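Local coordinates for protein endoglucanase (Bacillus akibai, PDB 1UWW) that hydrolyses internal beta-1,4-glucosidic linkages of cellulose, here represented by its family 28 carbohydrate-binding module, which is specific for non-crystalline cellulose, at residues Arg83-Tyr88 / Ile157-Leu162; Asn106-Phe111 / Pro123-Ile128. One frame throughout, in Å; residues are numbered along the deposited sequence.

How the contacts relate
The two contacts lie in one beta-sandwich module, their centres about 17 Å apart, and along the chain contact 2 is nested inside the loop that contact 1 closes. Contact 1 joins two irregular loops near the edge of the module, about 19 Å from its centre, and is held by an arginine-aspartate salt bridge, supplemented by one backbone hydrogen bond and two bridging waters. Contact 2, about 9 Å from the centre, pairs the strands of a hairpin through main-chain bonds, with isoleucines and a tyrosine on one face and asparagines and threonines on the other. The polar face meets a second subunit, whereas no other chain of the assembly touches contact 1.

Contact 1: Arg83-Tyr88 / Ile157-Leu162; sequences RGENDY and IQDDTL
Arg-83 and Asp-159 form the salt bridge that joins two loops, one leading from strand 73-77 to strand 88-97, the other from strand 142-150 to strand 165-173; both connect the two sheets of the sandwich. The arginine grips the carboxylate side-on, NE and NH2 both donating to OD1, at 3.1 Å from NE to OD1 and 2.9 Å from NH2 to OD1. The N-H...O angles, both near 140°, are well short of straight, and the guanidinium and carboxylate planes stand 90° apart, so this is a shared-oxygen grip rather than a coplanar bidentate pair. The Arg-83 chain is extended through chi2, and its bend at chi3 (61°) brings NE and NH2 to OD1.

Packing is tight over one guanidinium face, where CG1 of Ile-157 sits toward the rim, 3.4 Å from NH1 of Arg-83; that same NH1 is hydrogen-bonded to the backbone oxygens of Val-151 and Ile-154. Gly-84 N donates to Asp-159 O at 3.0 Å. Gly-84 has positive phi in the type II' turn 83-86.

The margins are water-bridged instead. One water links Arg-83 N to the backbone oxygens of Gln-158 and Thr-161, another spans Arg-83 NH2 and Ile-157 O, and the side chains of Glu-85 and Gln-158 turn away.

Gly-84 O lies 3.1 Å from Asp-159 OD1, two acceptors side by side. Arg-152 bonds to both oxygens, with a salt bridge to OD1, so the two arginines gathered here probably offset that repulsion and favour an ionised Asp-159.

Contact 2: Asn106-Phe111 / Pro123-Ile128; sequences NINLVF and PKTYTI
Ile-107 O is gripped twice, by Tyr-126 N at 3.1 Å and by a water. That water donates to both Ile-107 O and Lys-124 O, bridging the strands where 123-125 is no longer regular strand. The shortest direct hydrogen bond between the segments runs from Ile-107 N to Tyr-126 O, 2.8 Å and nearly straight at 170°, which makes the two residues an antiparallel hydrogen-bonded pair.

On the polar face, ND2 of Asn-108 donates to Thr-125 OG1 at 3.0 Å, with the hydroxyl tilted 16° out of the amide plane. A chi1 of -59° puts Thr-125 OG1 beside the backbone N and leaves CG2 anti to it, against Asn-106 CB at 3.6 Å. Asn-106 and Thr-127, a non-hydrogen-bonded pair, lie side by side and point the same way. Their polar ends bond to Thr-127 and Asn-106 of the second subunit, and Thr-125 OG1 meets Thr-125 OG1 of that subunit, so this face lies at the contact between the two subunits of the assembly.

The apolar face is formed by Ile-107, Tyr-126 and Ile-128, with Ile-107 CD1 4.2 Å from Ile-128 CD1.

Strand 104-111 continues the sheet on its other edge through backbone bonds to strand 165-173, while Ile-107 and Ile-128 both reach Phe-93 of strand 88-97 and Tyr-126 rests on Tyr-145 of strand 142-150, packing the hairpin against the opposing sheet of the sandwich.

Contact 1: Arg83-Tyr88 / Ile157-Leu162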
ATOM      1  N   ARG A  83     -15.915 -10.368   8.661  1.00 19.22           N
ATOM      2  CA  ARG A  83     -15.981 -10.297   7.215  1.00 19.14           C
ATOM      3  C   ARG A  83     -17.217 -10.968   6.645  1.00 19.70           C
ATOM      4  O   ARG A  83     -17.792 -10.526   5.654  1.00 19.45           O
ATOM      5  CB  ARG A  83     -14.745 -10.938   6.584  1.00 19.39           C
ATOM      6  CG  ARG A  83     -14.701 -10.908   5.054  1.00 19.39           C
ATOM      7  CD  ARG A  83     -13.428 -11.419   4.484  1.00 19.17           C
ATOM      8  NE  ARG A  83     -13.206 -12.821   4.856  1.00 18.77           N
ATOM      9  CZ  ARG A  83     -12.038 -13.439   4.820  1.00 19.42           C
ATOM     10  NH1 ARG A  83     -10.935 -12.826   4.437  1.00 19.52           N
ATOM     11  NH2 ARG A  83     -11.956 -14.714   5.198  1.00 19.59           N
ATOM     12  N   GLY A  84     -17.582 -12.103   7.218  1.00 19.46           N
ATOM     13  CA  GLY A  84     -18.658 -12.898   6.647  1.00 20.06           C
ATOM     14  C   GLY A  84     -18.325 -13.325   5.236  1.00 20.07           C
ATOM     15  O   GLY A  84     -17.169 -13.565   4.893  1.00 20.04           O
ATOM     16  N   GLU A  85     -19.340 -13.366   4.385  1.00 20.56           N
ATOM     17  CA  GLU A  85     -19.151 -13.688   2.979  1.00 21.82           C
ATOM     18  C   GLU A  85     -18.814 -12.486   2.097  1.00 21.53           C
ATOM     19  O   GLU A  85     -18.687 -12.595   0.896  1.00 22.92           O
ATOM     20  CB  GLU A  85     -20.394 -14.387   2.435  1.00 23.23           C
ATOM     21  CG  GLU A  85     -20.524 -15.805   2.957  1.00 27.65           C
ATOM     22  CD  GLU A  85     -21.825 -16.489   2.546  1.00 34.79           C
ATOM     23  OE1 GLU A  85     -22.890 -15.831   2.513  1.00 39.51           O
ATOM     24  OE2 GLU A  85     -21.781 -17.707   2.289  1.00 40.29           O
ATOM     25  N   ASN A  86     -18.611 -11.345   2.724  1.00 20.53           N
ATOM     26  CA  ASN A  86     -18.254 -10.144   1.989  1.00 20.36           C
ATOM     27  C   ASN A  86     -16.832 -10.172   1.493  1.00 19.86           C
ATOM     28  O   ASN A  86     -15.958 -10.814   2.068  1.00 19.23           O
ATOM     29  CB  ASN A  86     -18.471  -8.946   2.894  1.00 20.37           C
ATOM     30  CG  ASN A  86     -19.924  -8.758   3.228  1.00 20.76           C
ATOM     31  OD1 ASN A  86     -20.719  -8.524   2.322  1.00 24.81           O
ATOM     32  ND2 ASN A  86     -20.288  -8.911   4.489  1.00 22.41           N
ATOM     33  N   ASP A  87     -16.605  -9.443   0.409  1.00 19.45           N
ATOM     34  CA  ASP A  87     -15.320  -9.416  -0.250  1.00 19.70           C
ATOM     35  C   ASP A  87     -14.594  -8.088  -0.156  1.00 18.84           C
ATOM     36  O   ASP A  87     -13.387  -8.064  -0.340  1.00 18.71           O
ATOM     37  CB  ASP A  87     -15.464  -9.827  -1.718  1.00 20.60           C
ATOM     38  CG  ASP A  87     -16.099 -11.176  -1.864  1.00 26.09           C
ATOM     39  OD1 ASP A  87     -15.749 -12.118  -1.109  1.00 25.03           O
ATOM     40  OD2 ASP A  87     -17.033 -11.378  -2.668  1.00 31.32           O
ATOM     41  N   TYR A  88     -15.328  -7.018   0.143  1.00 18.69           N
ATOM     42  CA  TYR A  88     -14.780  -5.656   0.145  1.00 18.79           C
ATOM     43  C   TYR A  88     -15.278  -4.879   1.321  1.00 18.09           C
ATOM     44  O   TYR A  88     -16.346  -5.142   1.857  1.00 18.35           O
ATOM     45  CB  TYR A  88     -15.187  -4.855  -1.116  1.00 19.85           C
ATOM     46  CG  TYR A  88     -14.810  -5.514  -2.411  1.00 22.51           C
ATOM     47  CD1 TYR A  88     -13.538  -5.344  -2.962  1.00 25.05           C
ATOM     48  CD2 TYR A  88     -15.703  -6.350  -3.062  1.00 23.21           C
ATOM     49  CE1 TYR A  88     -13.180  -5.988  -4.144  1.00 26.10           C
ATOM     50  CE2 TYR A  88     -15.345  -6.995  -4.246  1.00 27.33           C
ATOM     51  CZ  TYR A  88     -14.094  -6.808  -4.766  1.00 28.99           C
ATOM     52  OH  TYR A  88     -13.760  -7.451  -5.940  1.00 33.34           O
ATOM     53  N   ILE A 157      -7.389 -14.190   8.273  1.00 22.62           N
ATOM     54  CA  ILE A 157      -8.665 -14.214   8.969  1.00 22.17           C
ATOM     55  C   ILE A 157      -9.548 -15.228   8.275  1.00 21.54           C
ATOM     56  O   ILE A 157      -9.279 -15.652   7.168  1.00 22.38           O
ATOM     57  CB  ILE A 157      -9.379 -12.824   9.028  1.00 21.23           C
ATOM     58  CG1 ILE A 157      -9.803 -12.363   7.633  1.00 21.42           C
ATOM     59  CG2 ILE A 157      -8.511 -11.770   9.758  1.00 22.51           C
ATOM     60  CD1 ILE A 157     -10.481 -11.023   7.595  1.00 22.51           C
ATOM     61  N   GLN A 158     -10.605 -15.606   8.973  1.00 20.26           N
ATOM     62  CA  GLN A 158     -11.671 -16.430   8.423  1.00 19.72           C
ATOM     63  C   GLN A 158     -12.955 -15.630   8.433  1.00 19.69           C
ATOM     64  O   GLN A 158     -13.010 -14.521   8.971  1.00 19.12           O
ATOM     65  CB  GLN A 158     -11.811 -17.653   9.296  1.00 19.53           C
ATOM     66  CG  GLN A 158     -10.553 -18.492   9.250  1.00 21.38           C
ATOM     67  CD  GLN A 158     -10.529 -19.584  10.243  1.00 23.32           C
ATOM     68  OE1 GLN A 158     -10.996 -19.433  11.383  1.00 25.96           O
ATOM     69  NE2 GLN A 158      -9.944 -20.696   9.835  1.00 23.93           N
ATOM     70  N   ASP A 159     -14.007 -16.168   7.838  1.00 18.61           N
ATOM     71  CA  ASP A 159     -15.241 -15.410   7.709  1.00 18.85           C
ATOM     72  C   ASP A 159     -15.903 -15.109   9.039  1.00 19.37           C
ATOM     73  O   ASP A 159     -16.641 -14.129   9.153  1.00 21.11           O
ATOM     74  CB  ASP A 159     -16.218 -16.144   6.787  1.00 17.86           C
ATOM     75  CG  ASP A 159     -15.790 -16.120   5.328  1.00 20.65           C
ATOM     76  OD1 ASP A 159     -14.759 -15.472   4.988  1.00 20.03           O
ATOM     77  OD2 ASP A 159     -16.450 -16.696   4.423  1.00 21.52           O
ATOM     78  N   ASP A 160     -15.637 -15.906  10.060  1.00 19.06           N
ATOM     79  CA  ASP A 160     -16.188 -15.696  11.397  1.00 19.33           C
ATOM     80  C   ASP A 160     -15.192 -15.114  12.421  1.00 19.31           C
ATOM     81  O   ASP A 160     -15.509 -14.974  13.592  1.00 20.98           O
ATOM     82  CB  ASP A 160     -16.828 -16.986  11.946  1.00 19.20           C
ATOM     83  CG  ASP A 160     -15.817 -18.056  12.324  1.00 22.66           C
ATOM     84  OD1 ASP A 160     -14.597 -17.943  12.066  1.00 20.64           O
ATOM     85  OD2 ASP A 160     -16.213 -19.098  12.901  1.00 23.97           O
ATOM     86  N   THR A 161     -13.992 -14.764  11.986  1.00 20.04           N
ATOM     87  CA  THR A 161     -13.002 -14.183  12.906  1.00 20.28           C
ATOM     88  C   THR A 161     -13.467 -12.833  13.460  1.00 19.77           C
ATOM     89  O   THR A 161     -13.816 -11.933  12.683  1.00 19.95           O
ATOM     90  CB  THR A 161     -11.693 -13.956  12.181  1.00 20.10           C
ATOM     91  OG1 THR A 161     -11.193 -15.204  11.696  1.00 22.06           O
ATOM     92  CG2 THR A 161     -10.614 -13.392  13.124  1.00 21.37           C
ATOM     93  N   LEU A 162     -13.449 -12.659  14.772  1.00 20.64           N
ATOM     94  CA  LEU A 162     -13.784 -11.389  15.399  1.00 20.66           C
ATOM     95  C   LEU A 162     -12.635 -10.423  15.143  1.00 19.95           C
ATOM     96  O   LEU A 162     -11.506 -10.661  15.537  1.00 20.12           O
ATOM     97  CB  LEU A 162     -14.033 -11.544  16.893  1.00 21.34           C
ATOM     98  CG  LEU A 162     -15.296 -12.347  17.207  1.00 24.05           C
ATOM     99  CD1 LEU A 162     -15.293 -12.700  18.704  1.00 26.54           C
ATOM    100  CD2 LEU A 162     -16.554 -11.628  16.832  1.00 24.18           C
TER
HETATM  101  O   HOH W   1     -13.786 -11.901   9.869  1.00 19.40           O
HETATM  102  O   HOH W   2      -9.433 -16.375   4.519  1.00 29.31           O

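Contact 2: Asn106-Phe111 / Pro123-Ile128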
ATOM      1  N   ASN A 106      -2.260   7.457   0.175  1.00 17.93           N
ATOM      2  CA  ASN A 106      -2.439   6.015   0.254  1.00 18.01           C
ATOM      3  C   ASN A 106      -3.393   5.701   1.382  1.00 18.62           C
ATOM      4  O   ASN A 106      -3.095   6.022   2.552  1.00 20.31           O
ATOM      5  CB  ASN A 106      -1.111   5.299   0.518  1.00 18.50           C
ATOM      6  CG  ASN A 106      -0.235   5.147  -0.720  1.00 19.39           C
ATOM      7  OD1 ASN A 106       0.974   4.815  -0.597  1.00 23.61           O
ATOM      8  ND2 ASN A 106      -0.801   5.340  -1.874  1.00 19.74           N
ATOM      9  N   ILE A 107      -4.493   5.031   1.063  1.00 17.22           N
ATOM     10  CA  ILE A 107      -5.482   4.612   2.049  1.00 17.08           C
ATOM     11  C   ILE A 107      -5.283   3.121   2.352  1.00 16.36           C
ATOM     12  O   ILE A 107      -5.300   2.286   1.425  1.00 16.94           O
ATOM     13  CB  ILE A 107      -6.914   4.886   1.531  1.00 17.57           C
ATOM     14  CG1 ILE A 107      -7.067   6.386   1.254  1.00 18.89           C
ATOM     15  CG2 ILE A 107      -7.923   4.403   2.544  1.00 18.67           C
ATOM     16  CD1 ILE A 107      -8.404   6.753   0.704  1.00 19.70           C
ATOM     17  N   ASN A 108      -5.073   2.778   3.623  1.00 16.40           N
ATOM     18  CA  ASN A 108      -4.932   1.402   4.063  1.00 17.19           C
ATOM     19  C   ASN A 108      -5.957   1.043   5.098  1.00 17.71           C
ATOM     20  O   ASN A 108      -6.491   1.877   5.809  1.00 16.89           O
ATOM     21  CB  ASN A 108      -3.527   1.165   4.631  1.00 18.57           C
ATOM     22  CG  ASN A 108      -2.449   1.084   3.541  1.00 21.55           C
ATOM     23  OD1 ASN A 108      -1.677   2.007   3.391  1.00 26.01           O
ATOM     24  ND2 ASN A 108      -2.488   0.011   2.715  1.00 22.42           N
ATOM     25  N   LEU A 109      -6.282  -0.237   5.137  1.00 17.85           N
ATOM     26  CA  LEU A 109      -7.316  -0.769   6.009  1.00 18.08           C
ATOM     27  C   LEU A 109      -6.704  -1.860   6.877  1.00 18.07           C
ATOM     28  O   LEU A 109      -6.095  -2.803   6.367  1.00 17.63           O
ATOM     29  CB  LEU A 109      -8.423  -1.345   5.143  1.00 19.04           C
ATOM     30  CG  LEU A 109      -9.580  -2.055   5.828  1.00 21.16           C
ATOM     31  CD1 LEU A 109     -10.402  -1.112   6.657  1.00 22.39           C
ATOM     32  CD2 LEU A 109     -10.499  -2.738   4.778  1.00 22.67           C
ATOM     33  N   VAL A 110      -6.899  -1.742   8.179  1.00 17.75           N
ATOM     34  CA  VAL A 110      -6.322  -2.623   9.185  1.00 17.93           C
ATOM     35  C   VAL A 110      -7.422  -3.077  10.123  1.00 17.49           C
ATOM     36  O   VAL A 110      -8.347  -2.321  10.438  1.00 18.54           O
ATOM     37  CB  VAL A 110      -5.212  -1.909   9.992  1.00 19.69           C
ATOM     38  CG1 VAL A 110      -4.674  -2.779  11.137  1.00 22.11           C
ATOM     39  CG2 VAL A 110      -4.102  -1.481   9.062  1.00 21.60           C
ATOM     40  N   PHE A 111      -7.386  -4.345  10.520  1.00 16.82           N
ATOM     41  CA  PHE A 111      -8.174  -4.854  11.624  1.00 17.88           C
ATOM     42  C   PHE A 111      -7.254  -5.363  12.710  1.00 17.53           C
ATOM     43  O   PHE A 111      -6.077  -5.643  12.467  1.00 18.06           O
ATOM     44  CB  PHE A 111      -9.087  -6.009  11.173  1.00 17.80           C
ATOM     45  CG  PHE A 111     -10.019  -5.650  10.062  1.00 19.34           C
ATOM     46  CD1 PHE A 111     -11.158  -4.893  10.295  1.00 18.33           C
ATOM     47  CD2 PHE A 111      -9.767  -6.059   8.771  1.00 21.88           C
ATOM     48  CE1 PHE A 111     -12.011  -4.575   9.244  1.00 19.34           C
ATOM     49  CE2 PHE A 111     -10.631  -5.739   7.744  1.00 22.12           C
ATOM     50  CZ  PHE A 111     -11.730  -4.997   7.995  1.00 19.93           C
ATOM     51  N   PRO A 123      -4.241  -6.424   1.842  1.00 19.39           N
ATOM     52  CA  PRO A 123      -2.985  -6.354   1.117  1.00 20.31           C
ATOM     53  C   PRO A 123      -2.836  -5.230   0.122  1.00 20.52           C
ATOM     54  O   PRO A 123      -1.732  -4.730  -0.053  1.00 22.03           O
ATOM     55  CB  PRO A 123      -2.883  -7.732   0.452  1.00 20.31           C
ATOM     56  CG  PRO A 123      -4.164  -8.302   0.461  1.00 23.74           C
ATOM     57  CD  PRO A 123      -4.904  -7.731   1.647  1.00 19.53           C
ATOM     58  N   LYS A 124      -3.909  -4.783  -0.508  1.00 20.10           N
ATOM     59  CA  LYS A 124      -3.832  -3.778  -1.564  1.00 21.87           C
ATOM     60  C   LYS A 124      -4.162  -2.375  -1.060  1.00 21.59           C
ATOM     61  O   LYS A 124      -5.240  -2.123  -0.553  1.00 22.86           O
ATOM     62  CB  LYS A 124      -4.751  -4.147  -2.722  1.00 23.05           C
ATOM     63  CG  LYS A 124      -4.370  -5.465  -3.354  1.00 27.94           C
ATOM     64  CD  LYS A 124      -5.568  -6.195  -3.954  1.00 32.22           C
ATOM     65  CE  LYS A 124      -5.593  -7.651  -3.543  1.00 34.10           C
ATOM     66  NZ  LYS A 124      -6.638  -7.960  -2.550  1.00 35.44           N
ATOM     67  N   THR A 125      -3.215  -1.470  -1.215  1.00 21.01           N
ATOM     68  CA  THR A 125      -3.419  -0.064  -0.925  1.00 21.16           C
ATOM     69  C   THR A 125      -4.314   0.610  -1.972  1.00 21.20           C
ATOM     70  O   THR A 125      -4.176   0.298  -3.160  1.00 22.43           O
ATOM     71  CB  THR A 125      -2.040   0.540  -0.944  1.00 21.00           C
ATOM     72  OG1 THR A 125      -1.238  -0.133   0.040  1.00 21.22           O
ATOM     73  CG2 THR A 125      -2.071   2.015  -0.552  1.00 22.41           C
ATOM     74  N   TYR A 126      -5.221   1.496  -1.550  1.00 20.14           N
ATOM     75  CA  TYR A 126      -6.026   2.331  -2.438  1.00 19.31           C
ATOM     76  C   TYR A 126      -5.357   3.697  -2.526  1.00 18.93           C
ATOM     77  O   TYR A 126      -5.236   4.402  -1.532  1.00 20.03           O
ATOM     78  CB  TYR A 126      -7.474   2.487  -1.927  1.00 20.63           C
ATOM     79  CG  TYR A 126      -8.367   3.212  -2.902  1.00 20.83           C
ATOM     80  CD1 TYR A 126      -8.375   4.595  -2.963  1.00 22.80           C
ATOM     81  CD2 TYR A 126      -9.132   2.502  -3.830  1.00 22.45           C
ATOM     82  CE1 TYR A 126      -9.151   5.270  -3.870  1.00 23.93           C
ATOM     83  CE2 TYR A 126      -9.917   3.167  -4.765  1.00 23.08           C
ATOM     84  CZ  TYR A 126      -9.921   4.576  -4.765  1.00 23.66           C
ATOM     85  OH  TYR A 126     -10.674   5.303  -5.663  1.00 30.27           O
ATOM     86  N   THR A 127      -4.976   4.116  -3.712  1.00 18.58           N
ATOM     87  CA  THR A 127      -4.157   5.300  -3.894  1.00 18.86           C
ATOM     88  C   THR A 127      -4.922   6.359  -4.692  1.00 19.41           C
ATOM     89  O   THR A 127      -5.503   6.054  -5.755  1.00 21.40           O
ATOM     90  CB  THR A 127      -2.837   4.910  -4.585  1.00 20.09           C
ATOM     91  OG1 THR A 127      -2.121   3.987  -3.766  1.00 21.90           O
ATOM     92  CG2 THR A 127      -1.925   6.130  -4.794  1.00 20.07           C
ATOM     93  N   ILE A 128      -4.919   7.586  -4.180  1.00 18.80           N
ATOM     94  CA  ILE A 128      -5.457   8.748  -4.863  1.00 19.31           C
ATOM     95  C   ILE A 128      -4.300   9.612  -5.318  1.00 18.99           C
ATOM     96  O   ILE A 128      -3.466  10.006  -4.508  1.00 19.09           O
ATOM     97  CB  ILE A 128      -6.332   9.549  -3.889  1.00 19.69           C
ATOM     98  CG1 ILE A 128      -7.569   8.713  -3.553  1.00 21.15           C
ATOM     99  CG2 ILE A 128      -6.731  10.889  -4.496  1.00 20.99           C
ATOM    100  CD1 ILE A 128      -8.462   9.306  -2.575  1.00 21.97           C
TER
HETATM  101  O   HOH W   3      -6.109  -0.511   1.363  1.00 25.31           O